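Local coordinates for protein 2,3,4,5-tetrahydropyridine-2,6-dicarboxylate N-succinyltransferase (PDB 2RIJ) that probably catalyses the succinyl-CoA-dependent conversion of tetrahydrodipicolinate to N-succinyl-2-amino-6-oxopimelate, the first step of the succinylase route to lysine, at residues 48-53 and 105-110; 36-41 and 180-185; 140-145 and 204-209. All coordinates share one frame; numbering follows the deposited sequence. Where two conformers were deposited one is given.

Contact 1: residues 48-53 and 105-110; sequences FALINY and GHQNID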
loop_
_atom_site.group_PDB
_atom_site.type_symbol
_atom_site.label_atom_id
_atom_site.label_comp_id
_atom_site.label_asym_id
_atom_site.label_seq_id
_atom_site.Cartn_x
_atom_site.Cartn_y
_atom_site.Cartn_z
ATOM N N PHE A 48 -39.019 -42.518 -10.188
ATOM C CA PHE A 48 -39.003 -43.689 -9.358
ATOM C C PHE A 48 -39.617 -43.357 -8.017
ATOM O O PHE A 48 -39.375 -42.286 -7.488
ATOM C CB PHE A 48 -37.552 -44.143 -9.096
ATOM C CG PHE A 48 -36.783 -44.567 -10.316
ATOM C CD1 PHE A 48 -36.150 -43.641 -11.115
ATOM C CD2 PHE A 48 -36.595 -45.910 -10.586
ATOM C CE1 PHE A 48 -35.386 -43.988 -12.193
ATOM C CE2 PHE A 48 -35.841 -46.297 -11.680
ATOM C CZ PHE A 48 -35.207 -45.315 -12.482
ATOM N N ALA A 49 -40.324 -44.314 -7.421
ATOM C CA ALA A 49 -40.797 -44.150 -6.057
ATOM C C ALA A 49 -39.998 -44.976 -5.067
ATOM O O ALA A 49 -40.204 -44.837 -3.861
ATOM C CB ALA A 49 -42.294 -44.515 -5.958
ATOM N N LEU A 50 -39.095 -45.820 -5.581
ATOM C CA LEU A 50 -38.262 -46.713 -4.756
ATOM C C LEU A 50 -36.952 -46.951 -5.485
ATOM O O LEU A 50 -36.953 -47.299 -6.665
ATOM C CB LEU A 50 -38.927 -48.077 -4.530
ATOM C CG LEU A 50 -40.125 -48.225 -3.594
ATOM C CD1 LEU A 50 -40.755 -49.633 -3.767
ATOM C CD2 LEU A 50 -39.741 -47.939 -2.131
ATOM N N ILE A 51 -35.847 -46.732 -4.789
ATOM C CA ILE A 51 -34.515 -46.973 -5.295
ATOM C C ILE A 51 -33.878 -48.030 -4.428
ATOM O O ILE A 51 -33.866 -47.946 -3.188
ATOM C CB ILE A 51 -33.627 -45.683 -5.195
ATOM C CG1 ILE A 51 -34.283 -44.521 -5.900
ATOM C CG2 ILE A 51 -32.201 -45.925 -5.708
ATOM C CD1 ILE A 51 -34.373 -44.745 -7.425
ATOM N N ASN A 52 -33.321 -49.019 -5.093
ATOM C CA ASN A 52 -32.625 -50.101 -4.420
ATOM C C ASN A 52 -31.145 -49.925 -4.744
ATOM O O ASN A 52 -30.772 -49.767 -5.923
ATOM C CB ASN A 52 -33.139 -51.452 -4.915
ATOM C CG ASN A 52 -34.584 -51.704 -4.547
ATOM O OD1 ASN A 52 -34.878 -52.140 -3.446
ATOM N ND2 ASN A 52 -35.488 -51.457 -5.480
ATOM N N TYR A 53 -30.310 -49.870 -3.710
ATOM C CA TYR A 53 -28.846 -49.800 -3.904
ATOM C C TYR A 53 -28.207 -50.881 -3.060
ATOM O O TYR A 53 -28.331 -50.857 -1.859
ATOM C CB TYR A 53 -28.270 -48.438 -3.521
ATOM C CG TYR A 53 -26.785 -48.384 -3.733
ATOM C CD1 TYR A 53 -26.256 -48.379 -5.025
ATOM C CD2 TYR A 53 -25.914 -48.396 -2.671
ATOM C CE1 TYR A 53 -24.903 -48.364 -5.229
ATOM C CE2 TYR A 53 -24.536 -48.409 -2.881
ATOM C CZ TYR A 53 -24.062 -48.394 -4.157
ATOM O OH TYR A 53 -22.729 -48.407 -4.390
ATOM N N GLY A 105 -45.205 -54.170 4.468
ATOM C CA GLY A 105 -43.853 -53.641 4.494
ATOM C C GLY A 105 -42.841 -54.154 3.486
ATOM O O GLY A 105 -41.620 -53.975 3.674
ATOM N N HIS A 106 -43.318 -54.818 2.438
ATOM C CA HIS A 106 -42.435 -55.288 1.385
ATOM C C HIS A 106 -42.600 -54.285 0.251
ATOM O O HIS A 106 -43.531 -54.354 -0.542
ATOM C CB HIS A 106 -42.836 -56.678 0.923
ATOM C CG HIS A 106 -42.818 -57.702 1.995
ATOM N ND1 HIS A 106 -41.654 -58.226 2.503
ATOM C CD2 HIS A 106 -43.829 -58.329 2.637
ATOM C CE1 HIS A 106 -41.946 -59.121 3.428
ATOM N NE2 HIS A 106 -43.261 -59.203 3.527
ATOM N N GLN A 107 -41.690 -53.336 0.176
ATOM C CA GLN A 107 -41.929 -52.153 -0.613
ATOM C C GLN A 107 -41.906 -52.394 -2.115
ATOM O O GLN A 107 -42.682 -51.807 -2.841
ATOM C CB GLN A 107 -40.896 -51.111 -0.247
ATOM C CG GLN A 107 -41.093 -50.515 1.146
ATOM C CD GLN A 107 -40.349 -49.230 1.262
ATOM O OE1 GLN A 107 -39.112 -49.225 1.342
ATOM N NE2 GLN A 107 -41.085 -48.110 1.211
ATOM N N ASN A 108 -41.002 -53.244 -2.564
ATOM C CA ASN A 108 -40.905 -53.603 -3.964
ATOM C C ASN A 108 -42.153 -54.365 -4.373
ATOM O O ASN A 108 -42.633 -54.197 -5.490
ATOM C CB ASN A 108 -39.654 -54.429 -4.263
ATOM C CG ASN A 108 -38.371 -53.603 -4.215
ATOM O OD1 ASN A 108 -38.189 -52.660 -4.985
ATOM N ND2 ASN A 108 -37.475 -53.971 -3.320
ATOM N N ILE A 109 -42.688 -55.176 -3.466
ATOM C CA ILE A 109 -43.885 -55.960 -3.778
ATOM C C ILE A 109 -45.078 -55.013 -3.831
ATOM O O ILE A 109 -45.849 -55.056 -4.776
ATOM C CB ILE A 109 -44.157 -57.096 -2.783
ATOM C CG1 ILE A 109 -42.885 -57.918 -2.532
ATOM C CG2 ILE A 109 -45.276 -57.997 -3.351
ATOM C CD1 ILE A 109 -43.098 -59.299 -1.788
ATOM N N ASP A 110 -45.207 -54.124 -2.846
ATOM C CA ASP A 110 -46.277 -53.113 -2.880
ATOM C C ASP A 110 -46.276 -52.290 -4.172
ATOM O O ASP A 110 -47.320 -51.906 -4.683
ATOM C CB ASP A 110 -46.162 -52.138 -1.699
ATOM C CG ASP A 110 -46.293 -52.813 -0.329
ATOM O OD1 ASP A 110 -46.955 -53.866 -0.215
ATOM O OD2 ASP A 110 -45.690 -52.290 0.643
#

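Contact 2: residues 36-41 and 180-185; sequences GQLNKN and LEYLRA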
loop_
_atom_site.group_PDB
_atom_site.type_symbol
_atom_site.label_atom_id
_atom_site.label_comp_id
_atom_site.label_asym_id
_atom_site.label_seq_id
_atom_site.Cartn_x
_atom_site.Cartn_y
_atom_site.Cartn_z
ATOM N N GLY A 36 -41.918 -38.266 -25.509
ATOM C CA GLY A 36 -42.159 -37.135 -26.392
ATOM C C GLY A 36 -43.579 -37.118 -26.925
ATOM O O GLY A 36 -44.139 -38.170 -27.234
ATOM N N GLN A 37 -44.165 -35.923 -26.963
ATOM C CA GLN A 37 -45.491 -35.678 -27.524
ATOM C C GLN A 37 -45.460 -35.900 -29.053
ATOM O O GLN A 37 -46.469 -36.249 -29.644
ATOM C CB GLN A 37 -45.942 -34.226 -27.271
ATOM C CG GLN A 37 -46.209 -33.816 -25.827
ATOM C CD GLN A 37 -44.925 -33.650 -25.047
ATOM O OE1 GLN A 37 -43.868 -33.406 -25.647
ATOM N NE2 GLN A 37 -44.989 -33.830 -23.725
ATOM N N LEU A 38 -44.327 -35.627 -29.686
ATOM C CA LEU A 38 -44.123 -35.869 -31.113
ATOM C C LEU A 38 -43.316 -37.155 -31.330
ATOM O O LEU A 38 -43.703 -38.024 -32.106
ATOM C CB LEU A 38 -43.392 -34.684 -31.768
ATOM C CG LEU A 38 -44.122 -33.358 -31.949
ATOM C CD1 LEU A 38 -43.275 -32.428 -32.788
ATOM C CD2 LEU A 38 -45.443 -33.558 -32.594
ATOM N N ASN A 39 -42.198 -37.276 -30.632
ATOM C CA ASN A 39 -41.342 -38.441 -30.750
ATOM C C ASN A 39 -41.538 -39.358 -29.526
ATOM O O ASN A 39 -40.880 -39.217 -28.500
ATOM C CB ASN A 39 -39.892 -37.986 -30.914
ATOM C CG ASN A 39 -39.727 -36.909 -32.008
ATOM O OD1 ASN A 39 -39.825 -35.692 -31.746
ATOM N ND2 ASN A 39 -39.468 -37.359 -33.238
ATOM N N LYS A 40 -42.460 -40.310 -29.659
ATOM C CA LYS A 40 -42.872 -41.142 -28.529
ATOM C C LYS A 40 -41.791 -42.125 -28.090
ATOM O O LYS A 40 -41.872 -42.675 -27.017
ATOM C CB LYS A 40 -44.201 -41.859 -28.824
ATOM C CG LYS A 40 -45.430 -40.920 -28.792
ATOM N N ASN A 41 -40.743 -42.298 -28.873
ATOM C CA ASN A 41 -39.607 -43.088 -28.395
ATOM C C ASN A 41 -38.568 -42.295 -27.607
ATOM O O ASN A 41 -37.603 -42.861 -27.095
ATOM C CB ASN A 41 -38.925 -43.752 -29.581
ATOM C CG ASN A 41 -39.870 -44.656 -30.340
ATOM O OD1 ASN A 41 -40.499 -45.550 -29.759
ATOM N ND2 ASN A 41 -39.994 -44.417 -31.643
ATOM N N LEU A 180 -39.857 -29.067 -27.363
ATOM C CA LEU A 180 -39.904 -27.723 -27.918
ATOM C C LEU A 180 -40.576 -27.753 -29.310
ATOM O O LEU A 180 -41.336 -26.855 -29.653
ATOM C CB LEU A 180 -38.488 -27.090 -27.975
ATOM C CG LEU A 180 -37.873 -26.814 -26.571
ATOM C CD1 LEU A 180 -36.388 -26.491 -26.666
ATOM C CD2 LEU A 180 -38.631 -25.714 -25.851
ATOM N N GLU A 181 -40.319 -28.790 -30.099
ATOM C CA GLU A 181 -40.869 -28.858 -31.447
ATOM C C GLU A 181 -42.388 -29.016 -31.404
ATOM O O GLU A 181 -43.102 -28.564 -32.298
ATOM C CB GLU A 181 -40.200 -29.977 -32.244
ATOM C CG GLU A 181 -40.491 -29.948 -33.749
ATOM C CD GLU A 181 -40.322 -28.546 -34.408
ATOM O OE1 GLU A 181 -39.274 -27.863 -34.251
ATOM O OE2 GLU A 181 -41.269 -28.132 -35.111
ATOM N N TYR A 182 -42.887 -29.622 -30.338
ATOM C CA TYR A 182 -44.325 -29.718 -30.135
ATOM C C TYR A 182 -44.955 -28.315 -29.897
ATOM O O TYR A 182 -46.038 -27.999 -30.406
ATOM C CB TYR A 182 -44.643 -30.679 -28.976
ATOM C CG TYR A 182 -46.107 -30.706 -28.665
ATOM C CD1 TYR A 182 -46.966 -31.545 -29.365
ATOM C CD2 TYR A 182 -46.645 -29.832 -27.730
ATOM C CE1 TYR A 182 -48.308 -31.570 -29.094
ATOM C CE2 TYR A 182 -47.983 -29.830 -27.467
ATOM C CZ TYR A 182 -48.806 -30.715 -28.143
ATOM O OH TYR A 182 -50.137 -30.698 -27.879
ATOM N N LEU A 183 -44.278 -27.486 -29.111
ATOM C CA LEU A 183 -44.728 -26.142 -28.865
ATOM C C LEU A 183 -44.689 -25.325 -30.144
ATOM O O LEU A 183 -45.592 -24.534 -30.420
ATOM C CB LEU A 183 -43.883 -25.481 -27.756
ATOM C CG LEU A 183 -44.029 -25.971 -26.329
ATOM C CD1 LEU A 183 -42.985 -25.256 -25.443
ATOM C CD2 LEU A 183 -45.441 -25.768 -25.739
ATOM N N ARG A 184 -43.633 -25.485 -30.932
ATOM C CA ARG A 184 -43.521 -24.749 -32.195
ATOM C C ARG A 184 -44.648 -25.173 -33.126
ATOM O O ARG A 184 -45.323 -24.325 -33.705
ATOM C CB ARG A 184 -42.163 -25.003 -32.854
ATOM C CG ARG A 184 -40.983 -24.414 -32.065
ATOM C CD ARG A 184 -39.638 -24.764 -32.737
ATOM N NE ARG A 184 -38.542 -24.529 -31.808
ATOM C CZ ARG A 184 -37.710 -25.461 -31.373
ATOM N NH1 ARG A 184 -37.772 -26.698 -31.837
ATOM N NH2 ARG A 184 -36.819 -25.139 -30.467
ATOM N N ALA A 185 -44.831 -26.486 -33.279
ATOM C CA ALA A 185 -45.872 -27.033 -34.177
ATOM C C ALA A 185 -47.307 -26.610 -33.790
ATOM O O ALA A 185 -48.180 -26.497 -34.651
ATOM C CB ALA A 185 -45.785 -28.564 -34.249
#

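Contact 3: residues 140-145 and 204-209; sequences SIYLKL and KFPRFL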
loop_
_atom_site.group_PDB
_atom_site.type_symbol
_atom_site.label_atom_id
_atom_site.label_comp_id
_atom_site.label_asym_id
_atom_site.label_seq_id
_atom_site.Cartn_x
_atom_site.Cartn_y
_atom_site.Cartn_z
ATOM N N SER A 140 -31.013 -44.779 -17.187
ATOM C CA SER A 140 -29.908 -44.998 -16.269
ATOM C C SER A 140 -29.348 -43.674 -15.728
ATOM O O SER A 140 -28.945 -43.619 -14.584
ATOM C CB SER A 140 -28.807 -45.869 -16.855
ATOM O OG SER A 140 -28.138 -45.211 -17.886
ATOM N N ILE A 141 -29.367 -42.604 -16.523
ATOM C CA ILE A 141 -29.003 -41.282 -16.005
ATOM C C ILE A 141 -29.920 -40.935 -14.826
ATOM O O ILE A 141 -29.461 -40.481 -13.771
ATOM C CB ILE A 141 -29.141 -40.130 -17.062
ATOM C CG1 ILE A 141 -28.161 -40.329 -18.204
ATOM C CG2 ILE A 141 -28.885 -38.759 -16.381
ATOM C CD1 ILE A 141 -28.468 -39.507 -19.450
ATOM N N TYR A 142 -31.211 -41.149 -15.002
ATOM C CA TYR A 142 -32.175 -40.822 -13.932
ATOM C C TYR A 142 -31.980 -41.698 -12.683
ATOM O O TYR A 142 -32.027 -41.185 -11.541
ATOM C CB TYR A 142 -33.603 -40.866 -14.456
ATOM C CG TYR A 142 -34.091 -39.541 -14.985
ATOM C CD1 TYR A 142 -33.825 -39.153 -16.272
ATOM C CD2 TYR A 142 -34.738 -38.634 -14.143
ATOM C CE1 TYR A 142 -34.240 -37.928 -16.742
ATOM C CE2 TYR A 142 -35.161 -37.407 -14.611
ATOM C CZ TYR A 142 -34.921 -37.073 -15.912
ATOM O OH TYR A 142 -35.326 -35.854 -16.408
ATOM N N LEU A 143 -31.670 -42.987 -12.874
ATOM C CA LEU A 143 -31.362 -43.842 -11.722
ATOM C C LEU A 143 -30.119 -43.306 -10.941
ATOM O O LEU A 143 -30.111 -43.286 -9.693
ATOM C CB LEU A 143 -31.155 -45.281 -12.143
ATOM C CG LEU A 143 -30.856 -46.286 -11.037
ATOM C CD1 LEU A 143 -31.857 -46.248 -9.898
ATOM C CD2 LEU A 143 -30.781 -47.665 -11.669
ATOM N N LYS A 144 -29.066 -42.939 -11.668
ATOM C CA LYS A 144 -27.872 -42.337 -11.093
ATOM C C LYS A 144 -28.199 -41.029 -10.327
ATOM O O LYS A 144 -27.783 -40.850 -9.196
ATOM C CB LYS A 144 -26.835 -42.101 -12.190
ATOM C CG LYS A 144 -26.196 -43.428 -12.724
ATOM C CD LYS A 144 -25.420 -43.255 -14.020
ATOM C CE LYS A 144 -24.654 -44.521 -14.414
ATOM N NZ LYS A 144 -23.479 -44.761 -13.569
ATOM N N LEU A 145 -29.003 -40.155 -10.916
ATOM C CA LEU A 145 -29.360 -38.902 -10.234
ATOM C C LEU A 145 -30.104 -39.188 -8.944
ATOM O O LEU A 145 -29.853 -38.538 -7.945
ATOM C CB LEU A 145 -30.152 -37.995 -11.157
ATOM C CG LEU A 145 -29.372 -37.406 -12.359
ATOM C CD1 LEU A 145 -30.304 -36.616 -13.294
ATOM C CD2 LEU A 145 -28.120 -36.562 -11.941
ATOM N N LYS A 204 -32.348 -29.526 -19.816
ATOM C CA LYS A 204 -32.170 -30.981 -19.886
ATOM C C LYS A 204 -32.406 -31.724 -18.565
ATOM O O LYS A 204 -32.590 -32.940 -18.581
ATOM C CB LYS A 204 -30.744 -31.318 -20.400
ATOM C CG LYS A 204 -30.532 -30.999 -21.883
ATOM C CD LYS A 204 -29.100 -31.196 -22.305
ATOM C CE LYS A 204 -28.964 -31.201 -23.842
ATOM N NZ LYS A 204 -27.643 -31.605 -24.297
ATOM N N PHE A 205 -32.342 -31.015 -17.444
ATOM C CA PHE A 205 -32.497 -31.604 -16.114
ATOM C C PHE A 205 -33.767 -31.063 -15.444
ATOM O O PHE A 205 -34.061 -29.867 -15.569
ATOM C CB PHE A 205 -31.337 -31.219 -15.193
ATOM C CG PHE A 205 -30.043 -31.924 -15.474
ATOM C CD1 PHE A 205 -29.306 -31.598 -16.604
ATOM C CD2 PHE A 205 -29.537 -32.856 -14.594
ATOM C CE1 PHE A 205 -28.092 -32.253 -16.894
ATOM C CE2 PHE A 205 -28.316 -33.513 -14.877
ATOM C CZ PHE A 205 -27.629 -33.223 -16.054
ATOM N N PRO A 206 -34.440 -31.906 -14.632
ATOM C CA PRO A 206 -35.529 -31.473 -13.750
ATOM C C PRO A 206 -35.007 -30.977 -12.399
ATOM O O PRO A 206 -33.784 -30.959 -12.150
ATOM C CB PRO A 206 -36.337 -32.760 -13.591
ATOM C CG PRO A 206 -35.315 -33.791 -13.592
ATOM C CD PRO A 206 -34.206 -33.358 -14.484
ATOM N N ARG A 207 -35.924 -30.505 -11.575
ATOM C CA ARG A 207 -35.604 -30.026 -10.273
ATOM C C ARG A 207 -35.717 -31.183 -9.271
ATOM O O ARG A 207 -36.521 -32.106 -9.430
ATOM C CB ARG A 207 -36.509 -28.860 -9.910
ATOM C CG ARG A 207 -36.197 -27.634 -10.816
ATOM C CD ARG A 207 -37.269 -26.715 -10.981
ATOM N NE ARG A 207 -36.871 -25.570 -11.792
ATOM C CZ ARG A 207 -37.626 -24.513 -11.922
ATOM N NH1 ARG A 207 -38.786 -24.481 -11.324
ATOM N NH2 ARG A 207 -37.220 -23.494 -12.620
ATOM N N PHE A 208 -34.941 -31.058 -8.218
ATOM C CA PHE A 208 -34.938 -31.982 -7.053
ATOM C C PHE A 208 -36.317 -32.245 -6.480
ATOM O O PHE A 208 -36.671 -33.398 -6.280
ATOM C CB PHE A 208 -33.975 -31.366 -6.011
ATOM C CG PHE A 208 -33.794 -32.101 -4.730
ATOM C CD1 PHE A 208 -34.671 -31.884 -3.673
ATOM C CD2 PHE A 208 -32.631 -32.873 -4.499
ATOM C CE1 PHE A 208 -34.452 -32.465 -2.424
ATOM C CE2 PHE A 208 -32.408 -33.449 -3.265
ATOM C CZ PHE A 208 -33.352 -33.267 -2.223
ATOM N N LEU A 209 -37.122 -31.194 -6.270
ATOM C CA LEU A 209 -38.404 -31.369 -5.620
ATOM C C LEU A 209 -39.459 -32.024 -6.528
ATOM O O LEU A 209 -40.508 -32.411 -6.063
ATOM C CB LEU A 209 -38.886 -30.036 -4.986
ATOM C CG LEU A 209 -38.142 -29.614 -3.714
ATOM C CD1 LEU A 209 -38.610 -28.165 -3.353
ATOM C CD2 LEU A 209 -38.358 -30.599 -2.535
HETATM O O HOH W 1 -34.482 -35.067 -18.540
#

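Contact 1: residues 48-53 and 105-110
Leu50 lays its branched end against the first turn of helix 107-117, where it meets Gln107. In the modelled conformer, one of two, its CG stands anti to the carbonyl carbon (chi1 -73°). In that conformer CD2 rests beside the glutamine amide, 3.6 Å from Gln107 NE2, while CD1 lies against the Gln107 carbonyl. Met188 of a second subunit packs on both Leu50 and Gln107, so it covers the same spot. Ile51 then turns its side chain the other way, onto helix 138-149. Asn52, in strand 52-53, faces the helix again and meets Asn108 amide to amide. Asn52 ND2 donates to Asn108 OD1 at 3.0 Å, in the carbonyl plane and on a lone pair. The return bond, from Asn108 ND2 to Asn52 OD1, is 3.2 Å and nearly straight at 168°, although its donor is tilted from the carbonyl plane; the two amides are twisted 33° apart. Asn56 ND2 also bonds to Asn52 OD1, Phe28 O accepts from Asn52 ND2, and a bound citrate takes a bond from Asn108 ND2. Bonded through both O and N of each amide, the pair is consistent with a fixed rotation of both groups, and the buried Asn52 has partners for its oxygen and its nitrogen where strand meets helix start.

Contact 2: residues 36-41 and 180-185
Gln37 and Leu38 reach from the loop of a beta-hairpin, the connection between antiparallel strands 27-35 and 43-48, to the first turns of helix 180-192, and Tyr182 is what they meet. Gln37 starts with CB, which touches the phenol ring at Tyr182 CD1, 3.6 Å away. The next carbon, CG, sits over the middle of one ring face, 4.2 Å from the Tyr182 centroid and only 11° off the ring normal, a clear CH-pi contact. A bend at chi2 (74°) then directs the amide to the chain just ahead of the helix: OE1 is hydrogen-bonded to the backbone N of Glu179, and NE2 to the carbonyl of Pro177. The glutamine therefore uses its methylenes on the ring and its polar end on the backbone leading into the same helix.

Leu38 comes in beside it and crosses the tyrosine at a slant. Its CD2 lies at the ring edge, near the plane, 4.1 Å from Tyr182 CD1, while CG approaches Tyr182 CB at 4.0 Å. The carboxylate of Glu179 hydrogen-bonds the backbone N of both Leu38 and Asn39, which ties down the loop backbone. Beyond the tyrosine, Arg184 NH2 makes a salt bridge to Asp216 of a third subunit, while NH1 pairs with Glu181 OE1 in the modelled conformer of that glutamate. No hydrogen bond joins the two segments directly; Leu38 CD1 also rests on the helix backbone, 3.7 Å from Tyr182 N.

Contact 3: residues 140-145 and 204-209
Tyr142 of helix 138-149 and Pro206 point at each other from opposite directions, and here the contact is close. The phenol meets the proline ring obliquely: Tyr142 CE2 is 3.8 Å from Pro206 CG, and Tyr142 OH comes within 3.3 Å of Pro206 CD. The tyrosine's chi1 of -91° lies off a staggered value, and the hydroxyl ends against the proline. Gln45, from strand 43-48, packs on both rings.

One turn on, the fit is looser. Leu145 crosses Phe205 at about a right angle, with a single methyl in touch, Leu145 CD1 lying 4.0 Å from Phe205 CE2. Phe205 is occupied on its own account, stacked with Phe247 and in a cation-pi contact with Arg227. The wet part lies by the phenol hydroxyl, where a water in the ring plane donates to Lys204 O at 2.8 Å; its very short approach to Tyr142 OH is doubtful in detail.

The pairing joins the N-terminal domain to the chain leading into the left-handed parallel beta-helix. Without a direct hydrogen bond between the segments, it depends on buried apolar packing, with a water probably bridging hydroxyl and carbonyl.

In the fold
Contacts 1 and 3 meet at helix 138-149, which carries part of contact 3 and receives Phe48 and Ile51 from contact 1: their centres are 18 Å apart, yet they touch, with Ile51 CD1 3.8 Å from Leu143 CD1. Contact 2 stands apart, its centre 20 Å from that of contact 3 and 32 Å from that of contact 1. Strand 43-48 links contacts 2 and 1 along the chain, running from the loop of contact 2 to the first segment of contact 1. Contact 1 is nested inside the loop closed by contact 2, whereas contacts 2 and 3 interleave. All three lie away from the predicted catalytic Glu258 and succinyl-CoA sites; contact 1 borders a citrate, probably from crystallisation.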